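Local structure of chloramphenicol acetyltransferase (Aliivibrio fischeri, 6PXA) at residues K40-E43 with E44-R48; N198-E201 with I202-G206. The protein probably transfers the acetyl group of acetyl-CoA to the 3-hydroxyl of chloramphenicol, as a trimeric member of the hexapeptide-repeat acyltransferases, and binds taurocholic acid in this crystal. All coordinates share one frame; numbering follows the deposited sequence.

How the contacts relate
Both contacts are local, each made within one unbroken run of the chain, and they follow one another without nesting or crossing. Contact 1 comes first, where the chain turns through the short helix 42-46 and enters strand 47-48, an outer strand of a parallel sheet that continues through 84-86, 135-136 and 153-154. After the hexapeptide-repeat strands, the chain passes into C-terminal helices, and contact 2 forms the single turn 200-203 between helices 193-198 and 208-219. The two centres lie about 32 Å apart, with nearest atoms about 22 Å apart. Contact 1 adjoins the second subunit through Arg48, whereas contact 2 packs on the third.

Contact 1: residues K40-E43 with E44-R48; sequences KTFE and EQAVR
Glu44 folds back over the start of helix 42-46 and returns its carboxylate to the backbone of Thr41, closing a capping box. Thr41 N donates to Glu44 OE1 over 3.0 Å in a nearly straight bond (166°), meeting the oxygen from above the carboxylate plane. In exchange, Glu44 N reaches Thr41 OG1 at 3.3 Å and also Thr41 O. The glutamate can double back because its CG sits between its own N and carbonyl carbon (chi1 61°), with the rest of the chain extended, so that it crosses the Thr41 side chain at about a right angle. Lys40 adds its aliphatic part: Lys40 CB lies 3.2 Å from Glu44 OE1, and Lys40 CD meets Gln45 OE1 at 3.3 Å. Lys40 NZ stays 5.0 Å from Glu44 OE1, too far for a salt bridge.

Phe42 carries the apolar side. Its ring is laid across Val47, whose CG2 stands over one face, 3.8 Å from the centroid of the Phe42 ring, in a CH-pi contact. Ala46 CB approaches obliquely, 3.6 Å from Phe42 CD1. Phe42 O accepts two backbone bonds, from Ala46 N and from Val47 N, the latter at 3.2 Å and nearly along the C=O axis, the i to i+5 bond of a wider, pi-type turn. Tyr33, Ile73 and Phe85 also pack on Phe42, and the Glu43 carboxylate accepts from Lys21 N and Asn22 N. Arg48 NE binds Gln45 O in the guanidinium plane, and its NH1 forms a salt bridge with Glu133 of the second subunit.

The capping carboxylate lies beside the N-terminal end of the helix, whose partial positive charge, together with the nearby lysine, would be expected to favour its ionised form.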
loop_
_atom_site.group_PDB
_atom_site.type_symbol
_atom_site.label_atom_id
_atom_site.label_comp_id
_atom_site.label_asym_id
_atom_site.label_seq_id
_atom_site.Cartn_x
_atom_site.Cartn_y
_atom_site.Cartn_z
ATOM N N LYS B 40 -0.659 10.566 -12.251
ATOM C CA LYS B 40 -0.194 10.248 -13.596
ATOM C C LYS B 40 -1.247 9.464 -14.373
ATOM O O LYS B 40 -2.232 8.978 -13.811
ATOM C CB LYS B 40 1.129 9.484 -13.512
ATOM C CG LYS B 40 2.321 10.332 -13.059
ATOM C CD LYS B 40 3.483 9.425 -12.643
ATOM C CE LYS B 40 4.702 10.205 -12.166
ATOM N NZ LYS B 40 5.476 10.769 -13.305
ATOM N N THR B 41 -1.033 9.345 -15.690
ATOM C CA THR B 41 -1.976 8.626 -16.535
ATOM C C THR B 41 -1.988 7.142 -16.212
ATOM O O THR B 41 -1.044 6.584 -15.633
ATOM C CB THR B 41 -1.634 8.746 -18.019
ATOM O OG1 THR B 41 -0.398 8.057 -18.271
ATOM C CG2 THR B 41 -1.515 10.197 -18.483
ATOM N N PHE B 42 -3.064 6.496 -16.661
ATOM C CA PHE B 42 -3.230 5.058 -16.503
ATOM C C PHE B 42 -2.004 4.291 -17.005
ATOM O O PHE B 42 -1.490 3.402 -16.315
ATOM C CB PHE B 42 -4.496 4.635 -17.254
ATOM C CG PHE B 42 -4.804 3.167 -17.163
ATOM C CD1 PHE B 42 -5.306 2.632 -16.001
ATOM C CD2 PHE B 42 -4.636 2.339 -18.261
ATOM C CE1 PHE B 42 -5.604 1.285 -15.909
ATOM C CE2 PHE B 42 -4.937 0.989 -18.183
ATOM C CZ PHE B 42 -5.418 0.460 -17.002
ATOM N N GLU B 43 -1.504 4.632 -18.205
ATOM C CA GLU B 43 -0.387 3.881 -18.780
ATOM C C GLU B 43 0.952 4.186 -18.131
ATOM O O GLU B 43 1.887 3.396 -18.282
ATOM C CB GLU B 43 -0.263 4.134 -20.293
ATOM C CG GLU B 43 -1.330 3.410 -21.087
ATOM C CD GLU B 43 -1.038 3.415 -22.584
ATOM O OE1 GLU B 43 -0.949 4.503 -23.183
ATOM O OE2 GLU B 43 -0.885 2.317 -23.145
ATOM N N GLU B 44 1.091 5.293 -17.413
ATOM C CA GLU B 44 2.390 5.544 -16.809
ATOM C C GLU B 44 2.451 5.194 -15.333
ATOM O O GLU B 44 3.552 5.092 -14.799
ATOM C CB GLU B 44 2.823 6.993 -17.030
ATOM C CG GLU B 44 1.931 8.020 -16.462
ATOM C CD GLU B 44 2.181 9.385 -17.067
ATOM O OE1 GLU B 44 1.650 10.380 -16.534
ATOM O OE2 GLU B 44 2.907 9.464 -18.079
ATOM N N GLN B 45 1.319 4.924 -14.687
ATOM C CA GLN B 45 1.239 4.772 -13.230
ATOM C C GLN B 45 0.550 3.481 -12.804
ATOM O O GLN B 45 1.000 2.815 -11.874
ATOM C CB GLN B 45 0.476 5.999 -12.664
ATOM C CG GLN B 45 0.249 6.002 -11.161
ATOM C CD GLN B 45 1.528 6.217 -10.393
ATOM O OE1 GLN B 45 2.463 6.833 -10.895
ATOM N NE2 GLN B 45 1.581 5.705 -9.171
ATOM N N ALA B 46 -0.532 3.107 -13.474
ATOM C CA ALA B 46 -1.323 1.941 -13.109
ATOM C C ALA B 46 -0.826 0.654 -13.753
ATOM O O ALA B 46 -0.914 -0.418 -13.141
ATOM C CB ALA B 46 -2.788 2.172 -13.510
ATOM N N VAL B 47 -0.369 0.711 -14.996
ATOM C CA VAL B 47 0.071 -0.481 -15.714
ATOM C C VAL B 47 1.584 -0.512 -15.667
ATOM O O VAL B 47 2.246 0.386 -16.200
ATOM C CB VAL B 47 -0.446 -0.494 -17.158
ATOM C CG1 VAL B 47 -0.034 -1.797 -17.848
ATOM C CG2 VAL B 47 -1.951 -0.343 -17.158
ATOM N N ARG B 48 2.143 -1.516 -15.005
ATOM C CA ARG B 48 3.562 -1.473 -14.682
ATOM C C ARG B 48 4.300 -2.652 -15.287
ATOM O O ARG B 48 3.819 -3.792 -15.250
ATOM C CB ARG B 48 3.799 -1.436 -13.155
ATOM C CG ARG B 48 3.045 -0.322 -12.479
ATOM C CD ARG B 48 3.466 -0.154 -11.025
ATOM N NE ARG B 48 2.808 0.989 -10.399
ATOM C CZ ARG B 48 2.972 1.320 -9.122
ATOM N NH1 ARG B 48 3.785 0.594 -8.365
ATOM N NH2 ARG B 48 2.343 2.378 -8.623
#

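Contact 2: residues N198-E201 with I202-G206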
loop_
_atom_site.group_PDB
_atom_site.type_symbol
_atom_site.label_atom_id
_atom_site.label_comp_id
_atom_site.label_asym_id
_atom_site.label_seq_id
_atom_site.Cartn_x
_atom_site.Cartn_y
_atom_site.Cartn_z
ATOM N N ASN B 198 -32.037 1.798 -23.181
ATOM C CA ASN B 198 -33.449 1.494 -22.946
ATOM C C ASN B 198 -33.668 0.796 -21.615
ATOM O O ASN B 198 -34.738 0.934 -21.012
ATOM C CB ASN B 198 -34.019 0.608 -24.059
ATOM C CG ASN B 198 -34.200 1.347 -25.362
ATOM O OD1 ASN B 198 -34.111 2.572 -25.408
ATOM N ND2 ASN B 198 -34.464 0.605 -26.433
ATOM N N THR B 199 -32.698 0.018 -21.153
ATOM C CA THR B 199 -32.882 -0.735 -19.923
ATOM C C THR B 199 -32.145 -0.105 -18.752
ATOM O O THR B 199 -32.023 -0.732 -17.696
ATOM C CB THR B 199 -32.447 -2.180 -20.132
ATOM O OG1 THR B 199 -32.701 -2.542 -21.493
ATOM C CG2 THR B 199 -33.268 -3.083 -19.261
ATOM N N MET B 200 -31.675 1.132 -18.915
ATOM C CA MET B 200 -30.902 1.789 -17.870
ATOM C C MET B 200 -31.647 1.836 -16.534
ATOM O O MET B 200 -31.017 1.747 -15.472
ATOM C CB MET B 200 -30.513 3.191 -18.331
ATOM C CG MET B 200 -29.605 3.912 -17.361
ATOM S SD MET B 200 -28.122 2.967 -16.968
ATOM C CE MET B 200 -27.452 2.762 -18.623
ATOM N N GLU B 201 -32.974 1.971 -16.562
ATOM C CA GLU B 201 -33.755 1.941 -15.330
ATOM C C GLU B 201 -33.631 0.598 -14.622
ATOM O O GLU B 201 -33.657 0.544 -13.388
ATOM C CB GLU B 201 -35.223 2.251 -15.635
ATOM C CG GLU B 201 -35.912 3.127 -14.607
ATOM C CD GLU B 201 -36.806 2.341 -13.655
ATOM O OE1 GLU B 201 -36.473 1.172 -13.359
ATOM O OE2 GLU B 201 -37.841 2.892 -13.210
ATOM N N ILE B 202 -33.488 -0.492 -15.377
ATOM C CA ILE B 202 -33.314 -1.795 -14.743
ATOM C C ILE B 202 -31.876 -1.991 -14.268
ATOM O O ILE B 202 -31.651 -2.552 -13.190
ATOM C CB ILE B 202 -33.752 -2.929 -15.688
ATOM C CG1 ILE B 202 -35.195 -2.730 -16.154
ATOM C CG2 ILE B 202 -33.624 -4.275 -14.989
ATOM C CD1 ILE B 202 -35.729 -3.898 -16.986
ATOM N N LEU B 203 -30.879 -1.554 -15.054
ATOM C CA LEU B 203 -29.484 -1.720 -14.632
ATOM C C LEU B 203 -29.165 -0.921 -13.360
ATOM O O LEU B 203 -28.325 -1.340 -12.555
ATOM C CB LEU B 203 -28.533 -1.316 -15.764
ATOM C CG LEU B 203 -28.546 -2.131 -17.078
ATOM C CD1 LEU B 203 -27.849 -1.373 -18.194
ATOM C CD2 LEU B 203 -27.908 -3.488 -16.890
ATOM N N CYS B 204 -29.818 0.219 -13.162
ATOM C CA CYS B 204 -29.723 0.973 -11.908
ATOM C C CYS B 204 -30.722 0.456 -10.880
ATOM O O CYS B 204 -31.500 1.207 -10.305
ATOM C CB CYS B 204 -29.923 2.463 -12.167
ATOM S SG CYS B 204 -28.577 3.208 -13.151
ATOM N N SER B 205 -30.679 -0.854 -10.646
ATOM C CA SER B 205 -31.557 -1.541 -9.710
ATOM C C SER B 205 -31.041 -2.962 -9.567
ATOM O O SER B 205 -30.109 -3.382 -10.266
ATOM C CB SER B 205 -33.013 -1.549 -10.174
ATOM O OG SER B 205 -33.216 -2.579 -11.129
ATOM N N GLY B 206 -31.664 -3.705 -8.662
ATOM C CA GLY B 206 -31.302 -5.084 -8.414
ATOM C C GLY B 206 -32.155 -6.093 -9.151
ATOM O O GLY B 206 -31.994 -7.297 -8.923
#
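Thr199 and Ile202 meet methyl to methyl on one side of the short turn 200-203, their side chains oblique to each other. Thr199 CG2 comes within 3.4 Å of Ile202 CD1, closer than carbons usually approach, and also lies against Ile202 CB. With chi1 at -32°, Thr199 is turned away from a staggered position, OG1 bonded to His195 O in the preceding helix and CG2 facing Ile202, a strained rotation consistent with the tight methyl contact.

Met200 runs along another side. Its chain, bent at chi2 and chi3 (55° and 58°), brings SD to 3.9 Å from Cys204 SG, while CE lies 4.2 Å from Leu203 CD1, the Met200 and Leu203 side chains crossing at about a right angle.

Backbone bonds hold the turn. Thr199 O accepts from Leu203 N at 3.0 Å and more weakly from Ile202 N; Met200 O takes Cys204 N at 3.0 Å. Ser205 OG then donates to Ile202 O over 2.6 Å and accepts from His207 N.

Leu211 and Tyr214 of helix 208-219 pack on Thr199, and Ile98 of the third subunit touches Ile202 and Leu203. Ile202 also touches Glu210, which binds magnesium in a structure of this protein, though none is bound to this chain here. Such a single helical turn, ending in an inverse gamma turn centred on Cys204, links two helices of the C-terminal region at the subunit interface.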